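Local coordinates for protein arginyl-tRNA synthetase (Campylobacter jejuni, PDB 3FNR) that catalyses the ATP-dependent attachment of L-arginine to tRNA(Arg), releasing AMP and diphosphate, as a monomeric class I aminoacyl-tRNA synthetase, at residues A[33-38]-A[225-230]. The protein carries 1 engineered substitution. Residues are numbered along the deposited sequence; the frame is centred on the assembly and turned at random.
Sequences LLEYVS and VYHKDK
Tyr-226 meets Glu-35 with the edge of its ring. Glu-35 OE1 lies near the ring plane, 3.4 Å from Tyr-226 CE2, and the carboxylate is turned 68° from that plane. The phenol OH of Tyr-226 hydrogen-bonds to Glu-73 on the neighbouring strand 69-76. One turn on, Lys-230 lays its CG over a face of the same ring, toward the rim.

His-227 adds little direct contact with the strand. Its ring is held by Asp-223 O at ND1 and by Asn-240 at NE2, and one face receives Lys-230 CE.

Lys-230 makes most of the contact from the helix side. Lys-230 CB and CG pack on Leu-33 CD2, each at 3.8 Å. The chain then bends at chi3 (-61°), and Lys-230 NZ forms a salt bridge of 2.7 Å with Glu-35 OE1, on the lone pair away from the other oxygen. A water 3.1 Å from Lys-230 NZ links it to Leu-33 O. Asn-240 adds a weak bond to NZ.

The contact sets helix 219-231 against parallel strand 31-35 of the Rossmann-type catalytic domain, just before the HIGH motif. Ser-38 OG donates to Glu-35 OE2 at 2.7 Å, so both carboxylate oxygens are engaged and the group's rotation is restrained. Lys-230 NZ is in turn tied to the strand twice, directly through the carboxylate and indirectly through the water.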
loop_
_atom_site.group_PDB
_atom_site.type_symbol
_atom_site.label_atom_id
_atom_site.label_comp_id
_atom_site.label_asym_id
_atom_site.label_seq_id
_atom_site.Cartn_x
_atom_site.Cartn_y
_atom_site.Cartn_z
ATOM N N LEU A 33 -4.459 3.519 -13.383
ATOM C CA LEU A 33 -3.307 4.210 -12.828
ATOM C C LEU A 33 -3.557 4.568 -11.372
ATOM O O LEU A 33 -4.391 5.426 -11.067
ATOM C CB LEU A 33 -2.962 5.481 -13.629
ATOM C CG LEU A 33 -1.803 6.349 -13.090
ATOM C CD1 LEU A 33 -0.483 5.580 -13.079
ATOM C CD2 LEU A 33 -1.658 7.641 -13.890
ATOM N N LEU A 34 -2.808 3.934 -10.473
ATOM C CA LEU A 34 -2.914 4.223 -9.044
ATOM C C LEU A 34 -1.802 5.149 -8.577
ATOM O O LEU A 34 -0.616 4.841 -8.720
ATOM C CB LEU A 34 -2.841 2.920 -8.235
ATOM C CG LEU A 34 -3.430 2.671 -6.837
ATOM C CD1 LEU A 34 -2.520 1.705 -6.082
ATOM C CD2 LEU A 34 -3.699 3.908 -5.995
ATOM N N GLU A 35 -2.182 6.269 -7.981
ATOM C CA GLU A 35 -1.207 7.120 -7.334
ATOM C C GLU A 35 -1.481 7.062 -5.855
ATOM O O GLU A 35 -2.585 7.388 -5.412
ATOM C CB GLU A 35 -1.295 8.565 -7.816
ATOM C CG GLU A 35 -0.297 9.494 -7.110
ATOM C CD GLU A 35 -0.960 10.738 -6.532
ATOM O OE1 GLU A 35 -1.934 11.239 -7.141
ATOM O OE2 GLU A 35 -0.517 11.213 -5.460
ATOM N N TYR A 36 -0.477 6.637 -5.096
ATOM C CA TYR A 36 -0.629 6.492 -3.658
ATOM C C TYR A 36 0.649 6.787 -2.882
ATOM O O TYR A 36 1.729 6.907 -3.466
ATOM C CB TYR A 36 -1.225 5.118 -3.305
ATOM C CG TYR A 36 -0.308 3.905 -3.441
ATOM C CD1 TYR A 36 0.235 3.527 -4.676
ATOM C CD2 TYR A 36 -0.032 3.109 -2.336
ATOM C CE1 TYR A 36 1.047 2.402 -4.795
ATOM C CE2 TYR A 36 0.785 1.991 -2.438
ATOM C CZ TYR A 36 1.317 1.641 -3.664
ATOM O OH TYR A 36 2.107 0.522 -3.740
ATOM N N VAL A 37 0.491 6.880 -1.560
ATOM C CA VAL A 37 1.522 7.289 -0.603
ATOM C C VAL A 37 1.858 8.764 -0.809
ATOM O O VAL A 37 1.324 9.607 -0.087
ATOM C CB VAL A 37 2.806 6.373 -0.571
ATOM C CG1 VAL A 37 3.667 6.712 0.633
ATOM C CG2 VAL A 37 2.434 4.888 -0.516
ATOM N N SER A 38 2.719 9.061 -1.788
ATOM C CA SER A 38 3.079 10.438 -2.176
ATOM C C SER A 38 3.390 11.350 -1.002
ATOM O O SER A 38 2.892 12.465 -0.935
ATOM C CB SER A 38 1.970 11.073 -3.023
ATOM O OG SER A 38 1.783 10.358 -4.231
ATOM N N VAL A 225 -2.962 20.436 -12.445
ATOM C CA VAL A 225 -1.927 20.201 -13.475
ATOM C C VAL A 225 -1.480 18.736 -13.523
ATOM O O VAL A 225 -1.467 18.126 -14.591
ATOM C CB VAL A 225 -0.682 21.113 -13.235
ATOM C CG1 VAL A 225 0.494 20.715 -14.126
ATOM C CG2 VAL A 225 -1.029 22.586 -13.446
ATOM N N TYR A 226 -1.132 18.181 -12.362
ATOM C CA TYR A 226 -0.714 16.785 -12.254
ATOM C C TYR A 226 -1.828 15.837 -12.683
ATOM O O TYR A 226 -1.607 14.905 -13.463
ATOM C CB TYR A 226 -0.284 16.467 -10.815
ATOM C CG TYR A 226 0.125 15.030 -10.607
ATOM C CD1 TYR A 226 1.012 14.411 -11.485
ATOM C CD2 TYR A 226 -0.359 14.290 -9.525
ATOM C CE1 TYR A 226 1.386 13.095 -11.315
ATOM C CE2 TYR A 226 0.024 12.961 -9.340
ATOM C CZ TYR A 226 0.894 12.376 -10.244
ATOM O OH TYR A 226 1.298 11.075 -10.088
ATOM N N HIS A 227 -3.027 16.081 -12.168
ATOM C CA HIS A 227 -4.172 15.244 -12.494
ATOM C C HIS A 227 -4.559 15.293 -13.968
ATOM O O HIS A 227 -4.966 14.272 -14.535
ATOM C CB HIS A 227 -5.341 15.574 -11.582
ATOM C CG HIS A 227 -5.276 14.866 -10.268
ATOM N ND1 HIS A 227 -4.528 15.331 -9.207
ATOM C CD2 HIS A 227 -5.835 13.703 -9.858
ATOM C CE1 HIS A 227 -4.646 14.493 -8.192
ATOM N NE2 HIS A 227 -5.434 13.498 -8.561
ATOM N N LYS A 228 -4.394 16.464 -14.588
ATOM C CA LYS A 228 -4.599 16.621 -16.029
ATOM C C LYS A 228 -3.674 15.686 -16.814
ATOM O O LYS A 228 -4.107 15.020 -17.752
ATOM C CB LYS A 228 -4.352 18.074 -16.453
ATOM C CG LYS A 228 -4.585 18.323 -17.950
ATOM C CD LYS A 228 -4.254 19.752 -18.337
ATOM C CE LYS A 228 -4.346 19.948 -19.838
ATOM N NZ LYS A 228 -3.127 19.429 -20.514
ATOM N N ASP A 229 -2.401 15.656 -16.427
ATOM C CA ASP A 229 -1.446 14.685 -16.973
ATOM C C ASP A 229 -1.900 13.230 -16.728
ATOM O O ASP A 229 -2.054 12.481 -17.688
ATOM C CB ASP A 229 -0.051 14.944 -16.403
ATOM C CG ASP A 229 0.984 13.894 -16.833
ATOM O OD1 ASP A 229 0.812 13.206 -17.856
ATOM O OD2 ASP A 229 2.005 13.775 -16.134
ATOM N N LYS A 230 -2.146 12.842 -15.473
ATOM C CA LYS A 230 -2.593 11.454 -15.169
ATOM C C LYS A 230 -3.823 10.990 -15.959
ATOM O O LYS A 230 -3.857 9.858 -16.456
ATOM C CB LYS A 230 -2.878 11.267 -13.682
ATOM C CG LYS A 230 -1.668 11.289 -12.779
ATOM C CD LYS A 230 -2.025 10.742 -11.397
ATOM C CE LYS A 230 -3.089 11.563 -10.733
ATOM N NZ LYS A 230 -3.407 11.079 -9.352
HETATM O O HOH W 1 -4.379 8.258 -10.053
#